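Local coordinates for protein nucleoporin NUP82 (Chaetomium thermophilum, PDB 5CWW) that probably serves as a structural component of the nuclear pore complex and docks transport factors, represented here by its N-terminal beta-propeller domain, at residues Asp495-Tyr500 and Leu573-Leu578; Ser501-His506 and Ala565-Asp570; Arg551-Thr556 and Asp584-Phe589; Pro45-Ala50 and Leu389-Val394; Gly53-Val58 and Pro143-Leu148. All blocks are in the same frame, centred on the assembly; numbering follows the deposited sequence.

Interaction 1 (Asp495-Tyr500 and Leu573-Leu578)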
# COMPACT_ATOMS: atom_id res chain seq x y z
N ASP B 495 -8.40 -1.52 15.68
CA ASP B 495 -8.87 -1.78 17.04
C ASP B 495 -8.98 -3.29 17.27
O ASP B 495 -9.51 -4.02 16.43
CB ASP B 495 -10.22 -1.11 17.28
CG ASP B 495 -10.75 -1.35 18.68
OD1 ASP B 495 -11.43 -2.38 18.88
OD2 ASP B 495 -10.49 -0.51 19.56
N ALA B 496 -8.47 -3.74 18.41
CA ALA B 496 -8.41 -5.16 18.73
C ALA B 496 -9.78 -5.81 18.89
O ALA B 496 -9.91 -7.02 18.71
CB ALA B 496 -7.59 -5.37 19.99
N THR B 497 -10.80 -5.03 19.24
CA THR B 497 -12.11 -5.58 19.57
C THR B 497 -13.08 -5.58 18.39
O THR B 497 -14.03 -6.37 18.37
CB THR B 497 -12.77 -4.82 20.74
OG1 THR B 497 -13.22 -3.53 20.29
CG2 THR B 497 -11.79 -4.65 21.90
N SER B 498 -12.86 -4.70 17.43
CA SER B 498 -13.74 -4.61 16.26
C SER B 498 -13.02 -4.05 15.04
O SER B 498 -12.28 -3.07 15.16
CB SER B 498 -14.95 -3.73 16.58
OG SER B 498 -15.68 -3.44 15.41
N PRO B 499 -13.23 -4.65 13.86
CA PRO B 499 -12.60 -4.09 12.66
C PRO B 499 -13.19 -2.73 12.28
O PRO B 499 -12.53 -1.95 11.58
CB PRO B 499 -12.91 -5.13 11.57
CG PRO B 499 -13.47 -6.32 12.27
CD PRO B 499 -14.06 -5.83 13.54
N TYR B 500 -14.41 -2.46 12.74
CA TYR B 500 -15.13 -1.26 12.33
C TYR B 500 -14.82 -0.09 13.25
O TYR B 500 -15.40 0.99 13.11
CB TYR B 500 -16.63 -1.55 12.30
CG TYR B 500 -16.98 -2.54 11.22
CD1 TYR B 500 -17.03 -2.15 9.89
CD2 TYR B 500 -17.23 -3.87 11.52
CE1 TYR B 500 -17.33 -3.06 8.89
CE2 TYR B 500 -17.53 -4.79 10.53
CZ TYR B 500 -17.58 -4.38 9.22
OH TYR B 500 -17.88 -5.28 8.23
N LEU B 573 -5.44 -7.41 32.03
CA LEU B 573 -4.97 -6.03 31.98
C LEU B 573 -6.08 -5.08 31.54
O LEU B 573 -6.08 -3.90 31.89
CB LEU B 573 -3.77 -5.90 31.04
CG LEU B 573 -2.48 -6.59 31.50
CD1 LEU B 573 -1.45 -6.55 30.39
CD2 LEU B 573 -1.93 -5.94 32.77
N GLY B 574 -7.02 -5.60 30.76
CA GLY B 574 -8.17 -4.83 30.31
C GLY B 574 -8.07 -4.37 28.86
O GLY B 574 -7.35 -4.95 28.05
N TYR B 575 -8.80 -3.30 28.56
CA TYR B 575 -8.95 -2.79 27.21
C TYR B 575 -8.42 -1.36 27.14
O TYR B 575 -8.97 -0.46 27.78
CB TYR B 575 -10.42 -2.86 26.79
CG TYR B 575 -10.76 -2.21 25.46
CD1 TYR B 575 -9.96 -2.38 24.34
CD2 TYR B 575 -11.92 -1.45 25.34
CE1 TYR B 575 -10.30 -1.79 23.13
CE2 TYR B 575 -12.26 -0.86 24.14
CZ TYR B 575 -11.45 -1.03 23.04
OH TYR B 575 -11.80 -0.44 21.85
N PHE B 576 -7.36 -1.15 26.37
CA PHE B 576 -6.69 0.14 26.34
C PHE B 576 -5.87 0.36 25.07
O PHE B 576 -5.67 -0.56 24.28
CB PHE B 576 -5.78 0.28 27.57
CG PHE B 576 -4.65 -0.71 27.61
CD1 PHE B 576 -4.89 -2.03 27.97
CD2 PHE B 576 -3.36 -0.33 27.31
CE1 PHE B 576 -3.85 -2.95 28.01
CE2 PHE B 576 -2.32 -1.24 27.35
CZ PHE B 576 -2.57 -2.55 27.71
N ILE B 577 -5.42 1.60 24.90
CA ILE B 577 -4.54 1.96 23.80
C ILE B 577 -3.13 2.18 24.32
O ILE B 577 -2.95 2.70 25.42
CB ILE B 577 -5.01 3.24 23.10
CG1 ILE B 577 -6.41 3.05 22.55
CG2 ILE B 577 -4.07 3.63 21.96
CD1 ILE B 577 -7.11 4.35 22.38
N LEU B 578 -2.15 1.80 23.52
CA LEU B 578 -0.75 2.02 23.86
C LEU B 578 -0.08 2.86 22.78
O LEU B 578 -0.15 2.54 21.59
CB LEU B 578 -0.03 0.68 24.03
CG LEU B 578 1.43 0.76 24.47
CD1 LEU B 578 1.55 1.37 25.86
CD2 LEU B 578 2.07 -0.62 24.43
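With CG anti to the backbone N (chi1 180°), Asp495 sends its carboxylate across to the phenol of Tyr575, whose own CG stands anti to its N and carries the ring to the loop 495-500. The Tyr575 hydroxyl donates to Asp495 OD2, with OH and OD2 2.6 Å apart, and enters on the syn lone pair. OD2 lies in the plane of the ring, at its hydroxyl edge, while the carboxylate is turned almost perpendicular to that ring (86° between the planes). Thr497 adds the second touch: its methyl CG2 sits over one face of the Tyr575 ring, 3.9 Å from the centroid, in a CH-pi contact. The other oxygen serves the loop itself. Asp495 OD1 takes three donors: Thr497 OG1 at 2.6 Å on the syn side, Thr497 N at 2.7 Å from above the carboxylate plane, and Ser498 N at 3.1 Å on the anti lone pair. These bonds fix the rotation of the carboxylate, which sets the direction of OD2; a weak hydrogen bond from Tyr503 OH also reaches OD2. Replacing Asp495 by an alanine would probably strip the loop of its internal acceptor and leave the Tyr575 hydroxyl without its mate and its ring less firmly fixed. The loop joins strands 491-494 and 501-506, and Tyr575 stands at a corner of the chain, where it runs into the next sheet. The loop thus contains an Asx turn, extended to an Asx motif by Ser498 N, its aspartate linking two adjacent blades of a beta-propeller.

Interaction 2 (Ser501-His506 and Ala565-Asp570)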
# COMPACT_ATOMS: atom_id res chain seq x y z
N SER B 501 -13.89 -0.29 14.18
CA SER B 501 -13.29 0.80 14.93
C SER B 501 -11.80 0.85 14.61
O SER B 501 -11.20 -0.17 14.30
CB SER B 501 -13.53 0.63 16.43
OG SER B 501 -14.90 0.76 16.74
N PHE B 502 -11.21 2.04 14.70
CA PHE B 502 -9.79 2.19 14.42
C PHE B 502 -9.30 3.53 14.96
O PHE B 502 -10.10 4.37 15.38
CB PHE B 502 -9.51 2.08 12.92
CG PHE B 502 -10.38 2.95 12.06
CD1 PHE B 502 -11.63 2.53 11.67
CD2 PHE B 502 -9.93 4.20 11.64
CE1 PHE B 502 -12.44 3.33 10.87
CE2 PHE B 502 -10.73 5.00 10.85
CZ PHE B 502 -11.98 4.57 10.47
N TYR B 503 -7.98 3.72 14.94
CA TYR B 503 -7.36 4.91 15.50
C TYR B 503 -6.57 5.71 14.48
O TYR B 503 -6.10 5.17 13.48
CB TYR B 503 -6.46 4.53 16.67
CG TYR B 503 -7.18 3.73 17.72
CD1 TYR B 503 -7.88 4.37 18.73
CD2 TYR B 503 -7.15 2.34 17.71
CE1 TYR B 503 -8.55 3.65 19.69
CE2 TYR B 503 -7.82 1.61 18.67
CZ TYR B 503 -8.52 2.27 19.66
OH TYR B 503 -9.19 1.56 20.63
N VAL B 504 -6.44 7.01 14.74
CA VAL B 504 -5.58 7.89 13.97
C VAL B 504 -4.55 8.51 14.91
O VAL B 504 -4.92 9.21 15.86
CB VAL B 504 -6.38 8.99 13.25
CG1 VAL B 504 -5.45 10.01 12.59
CG2 VAL B 504 -7.31 8.38 12.22
N THR B 505 -3.28 8.24 14.65
CA THR B 505 -2.18 8.77 15.45
C THR B 505 -1.43 9.84 14.68
O THR B 505 -1.13 9.68 13.49
CB THR B 505 -1.20 7.67 15.89
OG1 THR B 505 -1.90 6.65 16.61
CG2 THR B 505 -0.10 8.25 16.78
N HIS B 506 -1.10 10.93 15.37
CA HIS B 506 -0.44 12.08 14.77
C HIS B 506 0.31 12.79 15.90
O HIS B 506 -0.09 12.67 17.06
CB HIS B 506 -1.48 13.01 14.11
CG HIS B 506 -0.88 14.14 13.34
ND1 HIS B 506 -0.61 15.37 13.90
CD2 HIS B 506 -0.52 14.24 12.03
CE1 HIS B 506 -0.10 16.17 12.99
NE2 HIS B 506 -0.04 15.51 11.84
N ALA B 565 -0.75 4.08 17.45
CA ALA B 565 -1.55 3.50 18.53
C ALA B 565 -1.66 1.99 18.38
O ALA B 565 -1.89 1.48 17.29
CB ALA B 565 -2.93 4.14 18.56
N THR B 566 -1.50 1.29 19.50
CA THR B 566 -1.61 -0.17 19.52
C THR B 566 -2.74 -0.57 20.47
O THR B 566 -2.65 -0.36 21.68
CB THR B 566 -0.30 -0.83 19.97
OG1 THR B 566 0.78 -0.35 19.15
CG2 THR B 566 -0.39 -2.34 19.86
N SER B 567 -3.80 -1.14 19.91
CA SER B 567 -4.96 -1.53 20.69
C SER B 567 -4.75 -2.90 21.34
O SER B 567 -4.31 -3.84 20.69
CB SER B 567 -6.22 -1.55 19.82
OG SER B 567 -7.38 -1.76 20.61
N ILE B 568 -5.07 -2.98 22.63
CA ILE B 568 -4.92 -4.22 23.39
C ILE B 568 -6.18 -4.49 24.21
O ILE B 568 -6.68 -3.60 24.89
CB ILE B 568 -3.70 -4.16 24.33
CG1 ILE B 568 -2.49 -3.60 23.57
CG2 ILE B 568 -3.43 -5.54 24.92
CD1 ILE B 568 -1.15 -3.75 24.28
N ASP B 569 -6.67 -5.72 24.13
CA ASP B 569 -7.85 -6.13 24.89
C ASP B 569 -7.57 -7.44 25.60
O ASP B 569 -7.88 -8.52 25.09
CB ASP B 569 -9.07 -6.27 23.98
CG ASP B 569 -10.34 -6.62 24.75
OD1 ASP B 569 -10.47 -6.18 25.91
OD2 ASP B 569 -11.20 -7.33 24.19
N ASP B 570 -6.98 -7.34 26.78
CA ASP B 570 -6.63 -8.51 27.58
C ASP B 570 -7.62 -8.67 28.73
O ASP B 570 -8.08 -7.68 29.30
CB ASP B 570 -5.20 -8.36 28.12
CG ASP B 570 -4.80 -9.51 29.03
OD1 ASP B 570 -4.29 -10.52 28.51
OD2 ASP B 570 -5.00 -9.39 30.25
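Thr505 and Ala565 form the one hydrogen bond between strand 501-506 and the start of segment 565-570. Ala565 N donates to Thr505 OG1 over 2.9 Å with an N-H...O angle of 153°. The threonine torsion sets this up: OG1 is anti to the carbonyl carbon (chi1 -57°) and leans beside its own nitrogen, facing Ala565, while CG2 takes the place anti to the backbone N. Polar groups nearby have partners outside the two segments: Ser567 turns its OG to Ala496 N, and Ala565 O makes a weak hydrogen bond with Ser493 OG in the strand beside 501-506.

The remaining contacts between the two segments are van der Waals. The Thr505 hydroxyl oxygen also rests against the methyl of the same alanine, OG1 to Ala565 CB being 3.3 Å. Two residues back along the strand, Tyr503 points the same way. Its CB meets Ala565 CB at 4.0 Å, and further out its ring atom CE2 approaches Ser567 CB at 3.7 Å, the ring lying oblique to both partners. The Tyr503 side chain also touches Ile577 and Tyr575.

No charged group meets another across this buried seam. One threonine oxygen satisfies the backbone N-H of Ala565, and small side chains pack against a tyrosine, so the two propeller sheets are joined by close fit and a single directional bond.

Interaction 3 (Arg551-Thr556 and Asp584-Phe589)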
# COMPACT_ATOMS: atom_id res chain seq x y z
N ARG B 551 -11.46 12.47 20.41
CA ARG B 551 -10.05 12.58 20.74
C ARG B 551 -9.78 12.06 22.14
O ARG B 551 -10.45 12.47 23.10
CB ARG B 551 -9.56 14.02 20.61
CG ARG B 551 -8.09 14.16 20.96
CD ARG B 551 -7.49 15.42 20.39
NE ARG B 551 -7.59 15.50 18.94
CZ ARG B 551 -6.93 16.38 18.20
NH1 ARG B 551 -7.08 16.39 16.88
NH2 ARG B 551 -6.11 17.25 18.77
N ILE B 552 -8.81 11.18 22.26
CA ILE B 552 -8.47 10.54 23.52
C ILE B 552 -7.23 11.18 24.15
O ILE B 552 -7.03 11.11 25.36
CB ILE B 552 -8.23 9.04 23.33
CG1 ILE B 552 -7.05 8.81 22.39
CG2 ILE B 552 -9.49 8.39 22.77
CD1 ILE B 552 -6.62 7.40 22.33
N PHE B 553 -6.41 11.80 23.31
CA PHE B 553 -5.12 12.33 23.75
C PHE B 553 -4.67 13.48 22.86
O PHE B 553 -4.84 13.44 21.64
CB PHE B 553 -4.06 11.23 23.74
CG PHE B 553 -2.67 11.73 24.04
CD1 PHE B 553 -2.29 12.01 25.34
CD2 PHE B 553 -1.76 11.92 23.02
CE1 PHE B 553 -1.01 12.47 25.61
CE2 PHE B 553 -0.48 12.39 23.29
CZ PHE B 553 -0.11 12.66 24.59
N THR B 554 -4.10 14.50 23.49
CA THR B 554 -3.55 15.65 22.79
C THR B 554 -2.17 15.99 23.33
O THR B 554 -1.99 16.14 24.54
CB THR B 554 -4.47 16.87 22.92
OG1 THR B 554 -5.81 16.49 22.62
CG2 THR B 554 -4.03 17.98 21.96
N GLN B 555 -1.20 16.13 22.43
CA GLN B 555 0.15 16.52 22.81
C GLN B 555 0.26 18.04 22.73
O GLN B 555 -0.11 18.64 21.72
CB GLN B 555 1.17 15.84 21.90
CG GLN B 555 2.61 16.06 22.32
CD GLN B 555 3.59 15.13 21.62
OE1 GLN B 555 4.70 14.91 22.11
NE2 GLN B 555 3.20 14.59 20.47
N THR B 556 0.78 18.65 23.79
CA THR B 556 0.83 20.10 23.90
C THR B 556 2.25 20.66 23.80
O THR B 556 3.13 20.27 24.56
CB THR B 556 0.22 20.57 25.23
OG1 THR B 556 0.92 19.96 26.32
CG2 THR B 556 -1.25 20.20 25.31
N ASP B 584 8.48 8.95 26.88
CA ASP B 584 7.47 8.47 27.82
C ASP B 584 6.37 7.66 27.14
O ASP B 584 6.13 7.81 25.94
CB ASP B 584 6.85 9.66 28.55
CG ASP B 584 7.89 10.57 29.16
OD1 ASP B 584 8.94 10.06 29.60
OD2 ASP B 584 7.67 11.80 29.18
N PRO B 585 5.68 6.80 27.91
CA PRO B 585 4.59 5.99 27.37
C PRO B 585 3.24 6.69 27.42
O PRO B 585 3.08 7.70 28.11
CB PRO B 585 4.58 4.77 28.28
CG PRO B 585 5.01 5.31 29.60
CD PRO B 585 5.97 6.44 29.31
N ILE B 586 2.28 6.15 26.68
CA ILE B 586 0.90 6.62 26.71
C ILE B 586 -0.00 5.40 26.75
O ILE B 586 -0.13 4.68 25.76
CB ILE B 586 0.56 7.50 25.50
CG1 ILE B 586 1.47 8.74 25.47
CG2 ILE B 586 -0.91 7.93 25.53
CD1 ILE B 586 1.34 9.57 24.21
N ALA B 587 -0.62 5.16 27.90
CA ALA B 587 -1.51 4.02 28.09
C ALA B 587 -2.84 4.47 28.66
O ALA B 587 -2.98 4.67 29.87
CB ALA B 587 -0.86 2.99 29.00
N LEU B 588 -3.83 4.62 27.78
CA LEU B 588 -5.15 5.12 28.16
C LEU B 588 -6.19 4.00 28.12
O LEU B 588 -6.40 3.37 27.08
CB LEU B 588 -5.56 6.26 27.24
CG LEU B 588 -4.53 7.39 27.15
CD1 LEU B 588 -4.95 8.42 26.10
CD2 LEU B 588 -4.34 8.06 28.51
N PHE B 589 -6.84 3.77 29.26
CA PHE B 589 -7.74 2.63 29.44
C PHE B 589 -9.21 3.00 29.23
O PHE B 589 -9.62 4.12 29.52
CB PHE B 589 -7.55 2.03 30.84
CG PHE B 589 -6.24 1.32 31.02
CD1 PHE B 589 -5.05 2.03 31.02
CD2 PHE B 589 -6.20 -0.05 31.20
CE1 PHE B 589 -3.84 1.38 31.19
CE2 PHE B 589 -4.99 -0.71 31.38
CZ PHE B 589 -3.81 0.01 31.37
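Phe553, Ile586 and Leu588 make a mainly apolar, side-chain contact without hydrogen bonds between the outermost strand of one propeller blade, 548-554, and strand 585-589 of the next. The two strand axes pass 8.9 Å apart and run roughly antiparallel (154°); side chains fill the interval. Ile586 lays its terminal methyl over one face of the Phe553 ring, CD1 being 3.8 Å from the centroid, and crosses the aromatic side chain at about a right angle. That methyl lies toward the CZ and CE2 side, with CZ at 3.4 Å from CD1. Leu588 packs at the base of the Phe553 side chain: its CD1 touches Phe553 CB at 3.8 Å, the carbonyl O of Ile552 at 3.5 Å, and more loosely the methyl CD1 of Ile552 at 4.2 Å. A classic beta bulge, in which Ile552 and Phe553 both face Ile510, accompanies the turning of two consecutive side chains toward the partner strand. Ile552 also packs on Ile577 of strand 576-580, which lies next to 585-589 in its sheet. Phe7, near the N-terminus, makes a backbone hydrogen bond with Ala587 of strand 585-589 and meets the Phe553 ring edge-to-face, consistent with N-terminal closure of the propeller ring.

Interaction 4 (Pro45-Ala50 and Leu389-Val394)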
# COMPACT_ATOMS: atom_id res chain seq x y z
N PRO B 45 6.47 7.56 8.59
CA PRO B 45 5.62 6.92 9.60
C PRO B 45 6.43 6.37 10.78
O PRO B 45 7.62 6.12 10.63
CB PRO B 45 4.95 5.78 8.82
CG PRO B 45 5.88 5.48 7.71
CD PRO B 45 6.52 6.79 7.34
N ARG B 46 5.77 6.19 11.92
CA ARG B 46 6.41 5.67 13.11
C ARG B 46 5.56 4.59 13.76
O ARG B 46 4.80 4.85 14.70
CB ARG B 46 6.69 6.79 14.12
CG ARG B 46 7.50 6.34 15.33
CD ARG B 46 7.64 7.43 16.37
NE ARG B 46 8.48 7.00 17.49
CZ ARG B 46 8.30 7.36 18.76
NH1 ARG B 46 7.31 8.17 19.11
NH2 ARG B 46 9.13 6.90 19.69
N ARG B 47 5.68 3.36 13.25
CA ARG B 47 5.02 2.20 13.84
C ARG B 47 6.00 1.47 14.74
O ARG B 47 6.34 0.31 14.51
CB ARG B 47 4.50 1.27 12.74
CG ARG B 47 3.49 1.94 11.82
CD ARG B 47 2.79 0.94 10.92
NE ARG B 47 1.81 1.59 10.06
CZ ARG B 47 0.60 1.98 10.45
NH1 ARG B 47 0.20 1.77 11.70
NH2 ARG B 47 -0.22 2.57 9.60
N THR B 48 6.46 2.16 15.78
CA THR B 48 7.55 1.68 16.61
C THR B 48 7.09 0.77 17.75
O THR B 48 7.90 0.36 18.58
CB THR B 48 8.34 2.86 17.20
OG1 THR B 48 7.42 3.85 17.68
CG2 THR B 48 9.22 3.49 16.13
N ILE B 49 5.80 0.45 17.79
CA ILE B 49 5.27 -0.47 18.79
C ILE B 49 4.50 -1.60 18.12
O ILE B 49 3.65 -1.37 17.26
CB ILE B 49 4.34 0.24 19.80
CG1 ILE B 49 5.09 1.37 20.51
CG2 ILE B 49 3.80 -0.76 20.82
CD1 ILE B 49 4.23 2.22 21.43
N ALA B 50 4.82 -2.83 18.52
CA ALA B 50 4.12 -4.02 18.06
C ALA B 50 3.82 -4.91 19.26
O ALA B 50 4.43 -4.73 20.32
CB ALA B 50 4.94 -4.77 17.02
N LEU B 389 -2.40 11.90 0.28
CA LEU B 389 -2.68 10.80 1.19
C LEU B 389 -1.42 10.34 1.93
O LEU B 389 -0.31 10.43 1.40
CB LEU B 389 -3.29 9.61 0.44
CG LEU B 389 -4.71 9.80 -0.10
CD1 LEU B 389 -5.14 8.57 -0.88
CD2 LEU B 389 -5.70 10.08 1.03
N LYS B 390 -1.62 9.86 3.15
CA LYS B 390 -0.51 9.39 3.98
C LYS B 390 -0.75 7.99 4.53
O LYS B 390 0.20 7.31 4.93
CB LYS B 390 -0.26 10.37 5.12
CG LYS B 390 0.39 11.68 4.67
CD LYS B 390 1.85 11.46 4.25
CE LYS B 390 2.38 12.59 3.39
NZ LYS B 390 2.39 13.89 4.12
N ASP B 391 -2.00 7.55 4.55
CA ASP B 391 -2.30 6.18 4.97
C ASP B 391 -3.59 5.68 4.36
O ASP B 391 -4.44 6.46 3.92
CB ASP B 391 -2.37 6.09 6.49
CG ASP B 391 -2.00 4.71 7.01
OD1 ASP B 391 -1.90 3.76 6.20
OD2 ASP B 391 -1.81 4.57 8.24
N ILE B 392 -3.74 4.36 4.35
CA ILE B 392 -4.94 3.71 3.86
C ILE B 392 -5.28 2.54 4.78
O ILE B 392 -4.38 1.83 5.23
CB ILE B 392 -4.79 3.23 2.40
CG1 ILE B 392 -6.09 2.58 1.91
CG2 ILE B 392 -3.60 2.26 2.28
CD1 ILE B 392 -6.12 2.32 0.42
N TYR B 393 -6.56 2.37 5.06
CA TYR B 393 -7.03 1.30 5.93
C TYR B 393 -8.34 0.75 5.40
O TYR B 393 -9.32 1.48 5.27
CB TYR B 393 -7.20 1.82 7.36
CG TYR B 393 -7.84 0.82 8.30
CD1 TYR B 393 -7.14 -0.29 8.74
CD2 TYR B 393 -9.15 1.00 8.75
CE1 TYR B 393 -7.73 -1.20 9.60
CE2 TYR B 393 -9.74 0.09 9.61
CZ TYR B 393 -9.02 -1.01 10.03
OH TYR B 393 -9.61 -1.91 10.89
N VAL B 394 -8.34 -0.54 5.08
CA VAL B 394 -9.48 -1.16 4.42
C VAL B 394 -10.11 -2.24 5.29
O VAL B 394 -9.45 -3.17 5.73
CB VAL B 394 -9.07 -1.79 3.08
CG1 VAL B 394 -10.29 -2.37 2.36
CG2 VAL B 394 -8.40 -0.74 2.20
O HOH W 1 -0.38 1.47 6.63
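Arg47 reaches Asp391 from the segment that leads into strand 49-52, and the two side chains come at each other from opposite directions. CB points toward strand 389-395, and CG stands anti to the carbonyl carbon (chi1 -60°). From CG through CD to NE the chain is fully extended, a straight stem that carries the guanidinium across to strand 389-395, and the side chain brushes Met491 on the way. The turn comes about the CD-NE bond, and the two terminal nitrogens go to different partners. NH1 bonds to the carbonyl O of Phe492. NH2 forms the salt bridge, 2.9 Å from Asp391 OD2, which lies at the edge of the guanidinium and near its plane; the carboxylate itself is rotated by 59° against it. One nitrogen and one oxygen therefore carry the bridge, without a paired two-pronged fit. A water adds a second route, donating to Asp391 OD1 at 2.8 Å and accepting a weak bond from Arg47 NH2 at 3.2 Å.

The aspartate is held from its own side as well. Its OD1 accepts from Ile392 N at 2.7 Å, met on the anti side and 32° out of the carboxylate plane, while OD2 takes Phe492 N. Phe492 thus serves both charges, its N gripping the acid and its O the base. Around the pair, strand 491-494 covers both side chains through Met491, strand 427-432 flanks 389-395 in its sheet, and the backbone of Arg47 is bonded to Arg118 and to Leu120 of strand 119-122, which places the bridge where several propeller blades converge.

Interaction 5 (Gly53-Val58 and Pro143-Leu148)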
# COMPACT_ATOMS: atom_id res chain seq x y z
N GLY B 53 -0.37 -10.82 22.35
CA GLY B 53 -0.96 -10.97 23.66
C GLY B 53 -0.65 -9.76 24.52
O GLY B 53 -0.93 -8.63 24.12
N THR B 54 -0.05 -9.99 25.68
CA THR B 54 0.32 -8.91 26.59
C THR B 54 1.78 -8.47 26.41
O THR B 54 2.24 -7.56 27.10
CB THR B 54 0.10 -9.31 28.06
OG1 THR B 54 0.84 -10.50 28.35
CG2 THR B 54 -1.38 -9.56 28.32
N GLU B 55 2.49 -9.12 25.50
CA GLU B 55 3.86 -8.73 25.18
C GLU B 55 3.88 -7.59 24.18
O GLU B 55 3.02 -7.53 23.29
CB GLU B 55 4.65 -9.92 24.62
CG GLU B 55 4.82 -11.09 25.58
CD GLU B 55 5.68 -12.20 24.99
OE1 GLU B 55 6.20 -12.02 23.86
OE2 GLU B 55 5.84 -13.25 25.64
N ILE B 56 4.85 -6.69 24.31
CA ILE B 56 5.03 -5.62 23.35
C ILE B 56 6.50 -5.47 22.96
O ILE B 56 7.39 -5.82 23.73
CB ILE B 56 4.51 -4.26 23.89
CG1 ILE B 56 5.28 -3.83 25.14
CG2 ILE B 56 3.02 -4.36 24.19
CD1 ILE B 56 4.99 -2.41 25.57
N PHE B 57 6.72 -4.94 21.76
CA PHE B 57 8.06 -4.70 21.24
C PHE B 57 8.17 -3.23 20.87
O PHE B 57 7.42 -2.74 20.03
CB PHE B 57 8.34 -5.59 20.03
CG PHE B 57 8.23 -7.06 20.32
CD1 PHE B 57 6.99 -7.68 20.37
CD2 PHE B 57 9.36 -7.82 20.55
CE1 PHE B 57 6.89 -9.04 20.64
CE2 PHE B 57 9.27 -9.17 20.82
CZ PHE B 57 8.03 -9.78 20.86
N VAL B 58 9.11 -2.54 21.51
CA VAL B 58 9.23 -1.09 21.37
C VAL B 58 10.56 -0.70 20.75
O VAL B 58 11.61 -0.84 21.37
CB VAL B 58 9.09 -0.39 22.74
CG1 VAL B 58 9.09 1.13 22.57
CG2 VAL B 58 7.82 -0.85 23.45
N PRO B 143 11.84 -14.74 19.97
CA PRO B 143 12.31 -15.79 20.88
C PRO B 143 11.22 -16.33 21.79
O PRO B 143 10.13 -15.77 21.86
CB PRO B 143 13.38 -15.06 21.69
CG PRO B 143 12.86 -13.67 21.79
CD PRO B 143 12.16 -13.40 20.48
N ASP B 144 11.53 -17.43 22.47
CA ASP B 144 10.62 -18.01 23.45
C ASP B 144 10.36 -17.00 24.56
O ASP B 144 11.27 -16.26 24.96
CB ASP B 144 11.20 -19.31 24.01
CG ASP B 144 10.14 -20.20 24.63
OD1 ASP B 144 9.17 -19.67 25.21
OD2 ASP B 144 10.27 -21.44 24.52
N SER B 145 9.13 -16.96 25.05
CA SER B 145 8.76 -16.01 26.10
C SER B 145 9.45 -16.31 27.43
O SER B 145 9.49 -15.47 28.32
CB SER B 145 7.24 -16.01 26.29
OG SER B 145 6.59 -15.64 25.09
N SER B 146 10.01 -17.51 27.56
CA SER B 146 10.69 -17.91 28.79
C SER B 146 11.91 -17.03 29.08
O SER B 146 12.36 -16.95 30.22
CB SER B 146 11.14 -19.38 28.70
OG SER B 146 12.02 -19.58 27.61
N HIS B 147 12.42 -16.36 28.04
CA HIS B 147 13.59 -15.50 28.19
C HIS B 147 13.28 -14.22 28.97
O HIS B 147 14.19 -13.45 29.29
CB HIS B 147 14.15 -15.13 26.81
CG HIS B 147 14.82 -16.27 26.11
ND1 HIS B 147 16.13 -16.62 26.33
CD2 HIS B 147 14.36 -17.15 25.18
CE1 HIS B 147 16.45 -17.65 25.58
NE2 HIS B 147 15.39 -17.99 24.87
N LEU B 148 12.00 -13.98 29.26
CA LEU B 148 11.60 -12.81 30.03
C LEU B 148 11.74 -13.04 31.54
O LEU B 148 11.73 -12.08 32.32
CB LEU B 148 10.16 -12.42 29.70
CG LEU B 148 9.95 -11.74 28.34
CD1 LEU B 148 8.47 -11.63 28.02
CD2 LEU B 148 10.60 -10.36 28.32
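Glu55 and Ser145 join two successive four-stranded blades of the beta-propeller: strand 55-60 of one sheet meets a short 3-10 turn, 145-148, in the loop between strands 137-141 and 160-162 of the next. Ser145 OG donates to Glu55 OE2 over 2.6 Å, using the syn lone pair of the carboxylate. Glu55 gets there with CG anti to the carbonyl carbon (chi1 -63°) and an extended chain beyond it. The same oxygen grazes Leu148, whose methyl CD1 is 3.9 Å from OE2 and lies against the carboxylate. The second oxygen is tied to its own blade: OE1 forms a salt bridge with Arg52 NE and accepts from Trp66 NE1, so the carboxylate is held from both ends. With an alanine in place of Glu55, Ser145 OG and Trp66 NE1 would probably lose their acceptor and Arg52 its salt-bridge partner. The serine is presented by a turn that is itself braced: His147 N bonds to Asp144 O and Leu148 N to Ser145 O. An Asx turn opens it, Ser146 N reaching Asp144 OD1 at 3.3 Å from 47° above the carboxylate plane.

Interactions 1, 2 and 3 join the same two neighbouring sheets at successive points. They draw on three strands of one sheet, 576-580, 566-570 and 585-589 in turn, and Ile577 packs against Tyr503 and Ile552. Interactions 2 and 5 are buried; 1, 3 and 4 are partly buried. Across the first three the chemistry shifts: acid and phenol, then a lone threonine bond with packing, then mainly apolar side chains. Interactions 4 and 5 both involve the first blade, whose strands 49-52 and 55-60 are paired; each, like interaction 1, relies on a carboxylate, here paired with an arginine and with a serine. Interaction 4 has its centre about 8 Å from the centre of the chain, against about 23 Å for interaction 5.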